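Local atomic coordinates of 401aa long hypothetical glucose-1-phosphate thymidylyltransferase (Sulfolobus tokodaii, PDB entry 2GGQ), a protein that acts as a bifunctional sugar-nucleotide enzyme in the synthesis of UDP-N-acetylglucosamine and UDP-N-acetylgalactosamine. Residues V239-K244 with T257-P262; S275-Y280 with V293-S298; M1-L6 with C44-I49. All coordinates share one frame; numbering follows the deposited sequence.

Contact 1 of 3, residues V239-K244 with T257-P262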
loop_
_atom_site.group_PDB
_atom_site.type_symbol
_atom_site.label_atom_id
_atom_site.label_comp_id
_atom_site.label_asym_id
_atom_site.label_seq_id
_atom_site.Cartn_x
_atom_site.Cartn_y
_atom_site.Cartn_z
ATOM N N VAL A 239 -19.258 7.323 -26.432
ATOM C CA VAL A 239 -18.648 6.694 -25.267
ATOM C C VAL A 239 -19.804 6.429 -24.285
ATOM O O VAL A 239 -20.610 7.323 -24.024
ATOM C CB VAL A 239 -17.599 7.625 -24.649
ATOM C CG1 VAL A 239 -17.011 7.043 -23.347
ATOM C CG2 VAL A 239 -16.497 7.926 -25.674
ATOM N N LYS A 240 -19.911 5.203 -23.774
ATOM C CA LYS A 240 -20.993 4.863 -22.856
ATOM C C LYS A 240 -20.435 4.818 -21.445
ATOM O O LYS A 240 -19.415 4.149 -21.184
ATOM C CB LYS A 240 -21.653 3.541 -23.251
ATOM C CG LYS A 240 -22.890 3.167 -22.435
ATOM C CD LYS A 240 -24.118 4.001 -22.871
ATOM C CE LYS A 240 -25.387 3.217 -22.707
ATOM N NZ LYS A 240 -25.438 2.050 -23.641
ATOM N N ILE A 241 -21.077 5.580 -20.555
ATOM C CA ILE A 241 -20.697 5.633 -19.153
ATOM C C ILE A 241 -21.858 5.234 -18.259
ATOM O O ILE A 241 -22.910 5.869 -18.291
ATOM C CB ILE A 241 -20.273 7.041 -18.747
ATOM C CG1 ILE A 241 -19.242 7.614 -19.721
ATOM C CG2 ILE A 241 -19.747 7.058 -17.295
ATOM C CD1 ILE A 241 -17.958 6.919 -19.718
ATOM N N LYS A 242 -21.648 4.184 -17.464
ATOM C CA LYS A 242 -22.561 3.810 -16.407
ATOM C C LYS A 242 -21.846 3.881 -15.054
ATOM O O LYS A 242 -20.644 3.587 -14.939
ATOM C CB LYS A 242 -23.098 2.398 -16.631
ATOM C CG LYS A 242 -23.466 2.106 -18.109
ATOM C CD LYS A 242 -23.945 0.699 -18.256
ATOM C CE LYS A 242 -24.830 0.570 -19.469
ATOM N NZ LYS A 242 -25.434 -0.793 -19.439
ATOM N N GLY A 243 -22.595 4.294 -14.033
ATOM C CA GLY A 243 -22.109 4.281 -12.660
ATOM C C GLY A 243 -21.147 5.415 -12.408
ATOM O O GLY A 243 -21.106 6.381 -13.163
ATOM N N LYS A 244 -20.347 5.272 -11.359
ATOM C CA LYS A 244 -19.465 6.337 -10.903
ATOM C C LYS A 244 -18.170 6.304 -11.699
ATOM O O LYS A 244 -17.458 5.286 -11.732
ATOM C CB LYS A 244 -19.196 6.182 -9.414
ATOM C CG LYS A 244 -18.018 6.991 -8.881
ATOM C CD LYS A 244 -17.557 6.428 -7.529
ATOM C CE LYS A 244 -18.193 7.131 -6.360
ATOM N NZ LYS A 244 -17.383 6.922 -5.114
ATOM N N THR A 257 -15.505 3.552 -26.593
ATOM C CA THR A 257 -15.151 3.194 -25.236
ATOM C C THR A 257 -16.399 2.951 -24.402
ATOM O O THR A 257 -17.375 3.721 -24.511
ATOM C CB THR A 257 -14.258 4.248 -24.612
ATOM O OG1 THR A 257 -13.061 4.326 -25.389
ATOM C CG2 THR A 257 -13.890 3.895 -23.142
ATOM N N TYR A 258 -16.362 1.887 -23.578
ATOM C CA TYR A 258 -17.498 1.530 -22.723
ATOM C C TYR A 258 -17.003 1.421 -21.288
ATOM O O TYR A 258 -16.051 0.714 -20.999
ATOM C CB TYR A 258 -18.117 0.209 -23.203
ATOM C CG TYR A 258 -19.527 -0.171 -22.731
ATOM C CD1 TYR A 258 -20.662 0.128 -23.534
ATOM C CD2 TYR A 258 -19.735 -0.858 -21.543
ATOM C CE1 TYR A 258 -21.985 -0.247 -23.134
ATOM C CE2 TYR A 258 -21.064 -1.255 -21.135
ATOM C CZ TYR A 258 -22.163 -0.938 -21.945
ATOM O OH TYR A 258 -23.430 -1.306 -21.555
ATOM N N ILE A 259 -17.670 2.124 -20.377
ATOM C CA ILE A 259 -17.201 2.178 -18.987
ATOM C C ILE A 259 -18.337 1.761 -18.040
ATOM O O ILE A 259 -19.444 2.347 -18.069
ATOM C CB ILE A 259 -16.669 3.575 -18.631
ATOM C CG1 ILE A 259 -15.464 3.934 -19.502
ATOM C CG2 ILE A 259 -16.319 3.683 -17.143
ATOM C CD1 ILE A 259 -15.084 5.471 -19.495
ATOM N N GLU A 260 -18.049 0.763 -17.215
ATOM C CA GLU A 260 -18.944 0.349 -16.126
ATOM C C GLU A 260 -18.259 0.685 -14.802
ATOM O O GLU A 260 -17.260 0.060 -14.441
ATOM C CB GLU A 260 -19.329 -1.136 -16.253
ATOM C CG GLU A 260 -20.092 -1.429 -17.570
ATOM C CD GLU A 260 -20.260 -2.905 -17.911
ATOM O OE1 GLU A 260 -19.346 -3.699 -17.641
ATOM O OE2 GLU A 260 -21.310 -3.260 -18.481
ATOM N N GLY A 261 -18.774 1.715 -14.116
ATOM C CA GLY A 261 -18.143 2.230 -12.882
ATOM C C GLY A 261 -18.342 1.257 -11.726
ATOM O O GLY A 261 -19.211 0.336 -11.829
ATOM N N PRO A 262 -17.632 1.483 -10.597
ATOM C CA PRO A 262 -16.720 2.617 -10.398
ATOM C C PRO A 262 -15.381 2.471 -11.104
ATOM O O PRO A 262 -14.749 1.412 -11.012
ATOM C CB PRO A 262 -16.470 2.638 -8.886
ATOM C CG PRO A 262 -16.679 1.258 -8.438
ATOM C CD PRO A 262 -17.738 0.650 -9.376
#
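Lys240 and Lys242 use both their backbone N and O toward 257-262, giving the ladder of two strands running 2° from parallel. Lys240 N donates to Thr257 O and Ile259 N to Lys240 O; Lys242 N then meets Ile259 O, and Gly261 N closes on Lys242 O at 2.8 Å. Further on, Lys244 O takes C-H contacts from Gly261 CA and from Pro262 CA (3.1 Å), the latter after a cis peptide bond. A side chain on Gly261 would collide with that oxygen.

Among the side chains, Lys240 runs alongside Tyr258, its CB 3.6 Å from CD1 of the ring. Lys242 leaves with CG beside its own backbone N (chi1 -42°) and then stretches out, which brings NZ to Tyr258 OH in a 3.0 Å hydrogen bond.

The closest apolar touch is Ile241 CD1 on Ile259 CD1 at 3.2 Å, tighter than usual van der Waals contact.

Strand 240-242 borders its sheet, whereas 258-260 is bonded on to 276-277. Ile259 and Val239 turn to Ile253 of strand 252-253, and at the far end helix 212-225 meets Pro262 through Leu223, whose O accepts a bond from Lys244 NZ.

Contact 2 of 3, residues S275-Y280 with V293-S298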
loop_
_atom_site.group_PDB
_atom_site.type_symbol
_atom_site.label_atom_id
_atom_site.label_comp_id
_atom_site.label_asym_id
_atom_site.label_seq_id
_atom_site.Cartn_x
_atom_site.Cartn_y
_atom_site.Cartn_z
ATOM N N SER A 275 -12.202 0.828 -26.122
ATOM C CA SER A 275 -11.739 0.197 -24.891
ATOM C C SER A 275 -12.927 -0.187 -23.999
ATOM O O SER A 275 -14.026 0.356 -24.148
ATOM C CB SER A 275 -10.814 1.147 -24.136
ATOM O OG SER A 275 -9.755 1.578 -24.954
ATOM N N TYR A 276 -12.693 -1.091 -23.046
ATOM C CA TYR A 276 -13.725 -1.503 -22.091
ATOM C C TYR A 276 -13.157 -1.411 -20.664
ATOM O O TYR A 276 -12.304 -2.193 -20.296
ATOM C CB TYR A 276 -14.185 -2.930 -22.438
ATOM C CG TYR A 276 -15.353 -3.530 -21.640
ATOM C CD1 TYR A 276 -16.192 -2.752 -20.868
ATOM C CD2 TYR A 276 -15.591 -4.909 -21.679
ATOM C CE1 TYR A 276 -17.227 -3.325 -20.140
ATOM C CE2 TYR A 276 -16.599 -5.487 -20.966
ATOM C CZ TYR A 276 -17.425 -4.691 -20.195
ATOM O OH TYR A 276 -18.468 -5.309 -19.510
ATOM N N LEU A 277 -13.609 -0.432 -19.883
ATOM C CA LEU A 277 -13.178 -0.308 -18.490
ATOM C C LEU A 277 -14.272 -0.852 -17.573
ATOM O O LEU A 277 -15.400 -0.343 -17.561
ATOM C CB LEU A 277 -12.756 1.139 -18.133
ATOM C CG LEU A 277 -11.857 1.899 -19.141
ATOM C CD1 LEU A 277 -11.595 3.338 -18.726
ATOM C CD2 LEU A 277 -10.514 1.157 -19.438
ATOM N N ARG A 278 -13.961 -1.922 -16.840
ATOM C CA ARG A 278 -14.957 -2.538 -15.977
ATOM C C ARG A 278 -14.798 -2.077 -14.513
ATOM O O ARG A 278 -13.811 -1.364 -14.185
ATOM C CB ARG A 278 -14.947 -4.049 -16.108
ATOM C CG ARG A 278 -15.479 -4.557 -17.452
ATOM C CD ARG A 278 -15.140 -5.995 -17.692
ATOM N NE ARG A 278 -15.654 -6.857 -16.628
ATOM C CZ ARG A 278 -15.221 -8.090 -16.372
ATOM N NH1 ARG A 278 -14.263 -8.622 -17.112
ATOM N NH2 ARG A 278 -15.749 -8.787 -15.360
ATOM N N PRO A 279 -15.758 -2.478 -13.634
ATOM C CA PRO A 279 -15.679 -2.020 -12.230
ATOM C C PRO A 279 -14.288 -2.182 -11.568
ATOM O O PRO A 279 -13.599 -3.250 -11.680
ATOM C CB PRO A 279 -16.772 -2.846 -11.529
ATOM C CG PRO A 279 -17.882 -2.953 -12.627
ATOM C CD PRO A 279 -16.985 -3.293 -13.877
ATOM N N TYR A 280 -13.890 -1.116 -10.883
ATOM C CA TYR A 280 -12.611 -1.063 -10.125
ATOM C C TYR A 280 -11.366 -1.031 -11.011
ATOM O O TYR A 280 -10.289 -1.491 -10.630
ATOM C CB TYR A 280 -12.535 -2.148 -9.006
ATOM C CG TYR A 280 -13.690 -1.915 -8.054
ATOM C CD1 TYR A 280 -13.706 -0.782 -7.217
ATOM C CD2 TYR A 280 -14.808 -2.753 -8.067
ATOM C CE1 TYR A 280 -14.770 -0.530 -6.339
ATOM C CE2 TYR A 280 -15.907 -2.502 -7.214
ATOM C CZ TYR A 280 -15.873 -1.388 -6.360
ATOM O OH TYR A 280 -16.943 -1.155 -5.538
ATOM N N VAL A 293 -8.781 -3.354 -25.628
ATOM C CA VAL A 293 -8.233 -3.545 -24.333
ATOM C C VAL A 293 -9.362 -3.449 -23.309
ATOM O O VAL A 293 -10.173 -2.497 -23.316
ATOM C CB VAL A 293 -7.101 -2.510 -23.988
ATOM C CG1 VAL A 293 -6.544 -2.793 -22.566
ATOM C CG2 VAL A 293 -5.990 -2.597 -25.011
ATOM N N GLU A 294 -9.411 -4.457 -22.444
ATOM C CA GLU A 294 -10.363 -4.494 -21.370
ATOM C C GLU A 294 -9.573 -4.520 -20.044
ATOM O O GLU A 294 -8.609 -5.258 -19.896
ATOM C CB GLU A 294 -11.199 -5.770 -21.487
ATOM C CG GLU A 294 -12.304 -5.862 -20.468
ATOM C CD GLU A 294 -13.111 -7.134 -20.639
ATOM O OE1 GLU A 294 -13.264 -7.628 -21.779
ATOM O OE2 GLU A 294 -13.571 -7.656 -19.625
ATOM N N VAL A 295 -10.030 -3.744 -19.076
ATOM C CA VAL A 295 -9.435 -3.762 -17.740
ATOM C C VAL A 295 -10.571 -3.952 -16.731
ATOM O O VAL A 295 -11.676 -3.446 -16.911
ATOM C CB VAL A 295 -8.709 -2.452 -17.395
ATOM C CG1 VAL A 295 -7.966 -2.592 -16.065
ATOM C CG2 VAL A 295 -7.715 -2.046 -18.512
ATOM N N LYS A 296 -10.258 -4.684 -15.668
ATOM C CA LYS A 296 -11.211 -5.006 -14.624
ATOM C C LYS A 296 -10.452 -5.138 -13.306
ATOM O O LYS A 296 -9.451 -5.868 -13.225
ATOM C CB LYS A 296 -11.949 -6.308 -14.948
ATOM C CG LYS A 296 -13.079 -6.616 -13.966
ATOM C CD LYS A 296 -13.211 -8.115 -13.713
ATOM C CE LYS A 296 -12.353 -8.585 -12.601
ATOM N NZ LYS A 296 -12.603 -10.051 -12.216
ATOM N N GLU A 297 -10.919 -4.392 -12.300
ATOM C CA GLU A 297 -10.444 -4.542 -10.912
ATOM C C GLU A 297 -8.909 -4.581 -10.866
ATOM O O GLU A 297 -8.324 -5.517 -10.342
ATOM C CB GLU A 297 -11.057 -5.783 -10.239
ATOM C CG GLU A 297 -10.741 -5.836 -8.708
ATOM C CD GLU A 297 -11.880 -6.407 -7.854
ATOM O OE1 GLU A 297 -11.574 -6.913 -6.756
ATOM O OE2 GLU A 297 -13.044 -6.353 -8.279
ATOM N N SER A 298 -8.273 -3.534 -11.385
ATOM C CA SER A 298 -6.842 -3.472 -11.381
ATOM C C SER A 298 -6.355 -2.067 -11.104
ATOM O O SER A 298 -7.016 -1.099 -11.436
ATOM C CB SER A 298 -6.317 -3.921 -12.780
ATOM O OG SER A 298 -6.690 -5.296 -13.005
HETATM O O HOH W 1 -14.796 -5.572 -11.062
#
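Tyr276 and Glu294 sit in register, side by side, on adjacent coils of the parallel beta helix, left-handed in the hexapeptide-repeat family, where equivalent positions recur every 18 residues. Tyr276 N donates to Val293 O, Val295 N to Tyr276 O and Arg278 N to Val295 O, the last at 2.7 Å. On the buried side, Leu277 CD2 rests loosely on Val295 CG2 at 4.4 Å.

The outer side carries a layered cluster. Glu294, with CG anti to the backbone N (chi1 -176°) and the chain extended, lies beside Tyr276; its CD is 3.5 Å from Tyr276 CD2, ring and carboxylate planes 48° apart. Arg278 folds its CG over one face of the same tyrosine ring, then bends at chi3 and sends NH1 to Glu294 OE2 in a salt bridge of 2.8 Å. The carboxylate oxygen sits near the guanidinium edge, 15° out of its plane. Over one guanidinium face runs the aliphatic chain of Lys296, whose CD is 3.1 Å from Arg278 NH2.

At the corner, Glu297 N donates to Pro279 O, which also receives a water at 2.7 Å. Tyr280 and Glu297, both with positive phi, lie in register, CB of the tyrosine 3.7 Å from CA of the glutamate.

Tyr280 OH reaches Asp224, and Glu297 OE1 is bridged to Lys220 and Arg352. Lys296 NZ is paired with Asp314 and Tyr276 OH with Glu260. The crossing of Arg278 and Lys296 is consistent with each having its own acid: the methylenes make the contact, and the two like charges are probably balanced by Glu294 and Asp314.

Contact 3 of 3, residues M1-L6 with C44-I49. With TTP (thymidine-5'-triphosphate), chain E.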
loop_
_atom_site.group_PDB
_atom_site.type_symbol
_atom_site.label_atom_id
_atom_site.label_comp_id
_atom_site.label_asym_id
_atom_site.label_seq_id
_atom_site.Cartn_x
_atom_site.Cartn_y
_atom_site.Cartn_z
ATOM N N MET A 1 3.372 19.916 18.534
ATOM C CA MET A 1 3.345 18.427 18.624
ATOM C C MET A 1 4.167 17.969 17.399
ATOM O O MET A 1 3.938 18.472 16.309
ATOM C CB MET A 1 1.905 17.926 18.475
ATOM C CG MET A 1 1.323 16.973 19.559
ATOM S SD MET A 1 1.938 15.277 19.855
ATOM C CE MET A 1 1.291 15.128 21.497
ATOM N N LYS A 2 5.105 17.040 17.581
ATOM C CA LYS A 2 5.811 16.438 16.446
ATOM C C LYS A 2 5.203 15.079 16.089
ATOM O O LYS A 2 4.600 14.406 16.950
ATOM C CB LYS A 2 7.305 16.262 16.731
ATOM C CG LYS A 2 8.063 17.556 16.940
ATOM C CD LYS A 2 9.342 17.314 17.733
ATOM C CE LYS A 2 10.557 17.400 16.854
ATOM N NZ LYS A 2 10.884 18.787 16.403
ATOM N N ALA A 3 5.349 14.688 14.820
ATOM C CA ALA A 3 4.952 13.354 14.351
ATOM C C ALA A 3 6.136 12.686 13.685
ATOM O O ALA A 3 6.959 13.369 13.050
ATOM C CB ALA A 3 3.794 13.464 13.360
ATOM N N PHE A 4 6.222 11.365 13.834
ATOM C CA PHE A 4 7.206 10.558 13.125
ATOM C C PHE A 4 6.522 9.420 12.349
ATOM O O PHE A 4 5.759 8.671 12.929
ATOM C CB PHE A 4 8.202 9.988 14.108
ATOM C CG PHE A 4 8.968 11.058 14.859
ATOM C CD1 PHE A 4 10.200 11.493 14.383
ATOM C CD2 PHE A 4 8.424 11.677 15.995
ATOM C CE1 PHE A 4 10.920 12.489 15.046
ATOM C CE2 PHE A 4 9.141 12.707 16.665
ATOM C CZ PHE A 4 10.401 13.093 16.192
ATOM N N ILE A 5 6.805 9.331 11.050
ATOM C CA ILE A 5 6.344 8.206 10.220
ATOM C C ILE A 5 7.488 7.222 10.110
ATOM O O ILE A 5 8.594 7.599 9.676
ATOM C CB ILE A 5 5.848 8.677 8.823
ATOM C CG1 ILE A 5 4.799 9.795 9.001
ATOM C CG2 ILE A 5 5.279 7.459 8.001
ATOM C CD1 ILE A 5 4.315 10.501 7.701
ATOM N N LEU A 6 7.262 5.996 10.585
ATOM C CA LEU A 6 8.283 4.962 10.542
ATOM C C LEU A 6 8.137 4.280 9.188
ATOM O O LEU A 6 7.210 3.484 8.963
ATOM C CB LEU A 6 8.145 3.970 11.689
ATOM C CG LEU A 6 7.976 4.610 13.077
ATOM C CD1 LEU A 6 7.853 3.542 14.134
ATOM C CD2 LEU A 6 9.118 5.556 13.372
ATOM N N CYS A 44 -4.898 17.626 11.660
ATOM C CA CYS A 44 -4.955 17.657 13.125
ATOM C C CYS A 44 -4.017 18.650 13.833
ATOM O O CYS A 44 -3.890 18.630 15.040
ATOM C CB CYS A 44 -4.822 16.253 13.701
ATOM S SG CYS A 44 -6.257 15.207 13.361
ATOM N N GLY A 45 -3.383 19.514 13.056
ATOM C CA GLY A 45 -2.515 20.569 13.563
ATOM C C GLY A 45 -1.109 20.092 13.825
ATOM O O GLY A 45 -0.394 20.668 14.633
ATOM N N ILE A 46 -0.692 19.028 13.127
ATOM C CA ILE A 46 0.684 18.581 13.233
ATOM C C ILE A 46 1.412 18.914 11.943
ATOM O O ILE A 46 1.060 18.395 10.865
ATOM C CB ILE A 46 0.793 17.111 13.520
ATOM C CG1 ILE A 46 0.169 16.806 14.887
ATOM C CG2 ILE A 46 2.274 16.705 13.594
ATOM C CD1 ILE A 46 -0.189 15.332 15.069
ATOM N N ARG A 47 2.396 19.805 12.053
ATOM C CA ARG A 47 3.125 20.262 10.880
ATOM C C ARG A 47 4.585 19.886 10.928
ATOM O O ARG A 47 5.247 19.838 9.879
ATOM C CB ARG A 47 3.011 21.773 10.668
ATOM C CG ARG A 47 1.660 22.392 10.883
ATOM C CD ARG A 47 0.769 22.425 9.666
ATOM N NE ARG A 47 1.409 22.765 8.404
ATOM C CZ ARG A 47 0.741 22.963 7.261
ATOM N NH1 ARG A 47 -0.598 22.886 7.217
ATOM N NH2 ARG A 47 1.411 23.254 6.150
ATOM N N ASP A 48 5.091 19.618 12.119
ATOM C CA ASP A 48 6.472 19.155 12.267
ATOM C C ASP A 48 6.467 17.628 12.112
ATOM O O ASP A 48 6.282 16.879 13.067
ATOM C CB ASP A 48 7.054 19.609 13.619
ATOM C CG ASP A 48 8.546 19.298 13.775
ATOM O OD1 ASP A 48 9.083 18.353 13.150
ATOM O OD2 ASP A 48 9.179 19.972 14.604
ATOM N N ILE A 49 6.638 17.189 10.873
ATOM C CA ILE A 49 6.537 15.771 10.537
ATOM C C ILE A 49 7.928 15.335 10.094
ATOM O O ILE A 49 8.578 16.033 9.294
ATOM C CB ILE A 49 5.521 15.540 9.388
ATOM C CG1 ILE A 49 4.136 16.071 9.774
ATOM C CG2 ILE A 49 5.477 14.026 8.998
ATOM C CD1 ILE A 49 3.159 16.340 8.624
HETATM P PA TTP E . 6.508 -4.717 8.573
HETATM O O1A TTP E . 6.013 -6.040 9.153
HETATM O O2A TTP E . 5.558 -3.578 8.953
HETATM O O3A TTP E . 6.579 -4.803 6.926
HETATM P PB TTP E . 7.940 -4.405 6.157
HETATM O O1B TTP E . 7.840 -3.571 4.920
HETATM O O2B TTP E . 8.813 -3.572 7.062
HETATM O O3B TTP E . 8.723 -5.791 6.024
HETATM P PG TTP E . 8.678 -6.860 4.852
HETATM O O1G TTP E . 7.629 -6.462 3.822
HETATM O O2G TTP E . 10.040 -6.990 4.210
HETATM O O3G TTP E . 8.375 -8.152 5.577
HETATM O "O5'" TTP E . 8.051 -4.499 9.061
HETATM C "C5'" TTP E . 8.968 -5.620 9.075
HETATM C "C4'" TTP E . 10.476 -5.365 8.854
HETATM O "O4'" TTP E . 10.926 -4.009 8.644
HETATM C "C3'" TTP E . 11.185 -5.752 10.125
HETATM O "O3'" TTP E . 12.486 -6.237 9.750
HETATM C "C2'" TTP E . 11.299 -4.445 10.925
HETATM C "C1'" TTP E . 11.616 -3.459 9.811
HETATM N N1 TTP E . 11.294 -2.011 10.005
HETATM C C2 TTP E . 12.358 -1.056 10.196
HETATM O O2 TTP E . 13.568 -1.395 10.268
HETATM N N3 TTP E . 12.107 0.253 10.308
HETATM C C4 TTP E . 10.857 0.709 10.238
HETATM O O4 TTP E . 10.674 1.935 10.336
HETATM C C5 TTP E . 9.731 -0.226 10.046
HETATM C C5M TTP E . 8.308 0.278 9.966
HETATM C C6 TTP E . 10.018 -1.588 9.933
HETATM O O HOH W 2 3.587 20.451 14.675
HETATM O O HOH W 3 1.405 20.736 16.921
HETATM O O HOH W 4 8.927 15.497 13.663
#
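Ala3 CB packs on Ile46 CG2 at 3.6 Å, the middle of an apolar seam between the first strand of the nucleotidyltransferase domain and the loop and strand start that follow helix 33-43. Farther in, Ile5 reaches across with CD1 to Ile49 CG2 (3.9 Å); toward the terminus Met1 CB approaches Ile46 CG1. Helix 33-43 covers this side, Leu41 against Ala3 and Ile38 against Ile49, in the beta-alpha-beta crossover that connects the strands. The helix ends in a Schellman motif at Gly45, after which the chain turns back to deliver Ile46.

The backbone link is Ala3 N to Asp48 O, 3.0 Å long and nearly straight at 168°. Beyond it, where the strands diverge, water takes over: one molecule receives from Arg47 N and donates to Met1 O at 2.6 Å, and another joins Met1 N to Gly45 O.

On the opposite face of the sheet from Ala3, Lys2 and Asp48 run side by side. Bends at chi3 and chi4 swing NZ back onto Asp48 OD2, 2.7 Å away and met from above the carboxylate plane, 35° out of it. A methionine in place of Lys2 would probably leave the Asp48 carboxylate without its charged mate and freer to turn.

At the other end of the strand Leu6 CB lies 3.5 Å from O4 of the thymine of thymidine triphosphate. One strand therefore spans two chemistries: its start is tied by a partly exposed ion pair and waters, while its buried apolar part continues to the nucleotide base.

From the N terminus, contact 3 comes first: strand 2-7 leads through helix 33-43 to strand 48-53, and the crossover sets 48-53 beside 2-7, toward the 69-72 edge of the nucleotidyltransferase sheet. The chain completes that domain before helix 212-225 brings it to the beta helix. There contact 1 closes one coil and contact 2, opening 13 residues after contact 1 ends, closes another. The three loops follow in series, none nesting or crossing. Contacts 1 and 2 share a sheet and touch, Glu260 OE1 lying 2.6 Å from Tyr276 OH in a probable hydrogen bond, whereas contact 3 is centred about 40 Å from contact 1. Contact 3 thus ties strands within the nucleotidyltransferase part, and contacts 1 and 2 join successive coils.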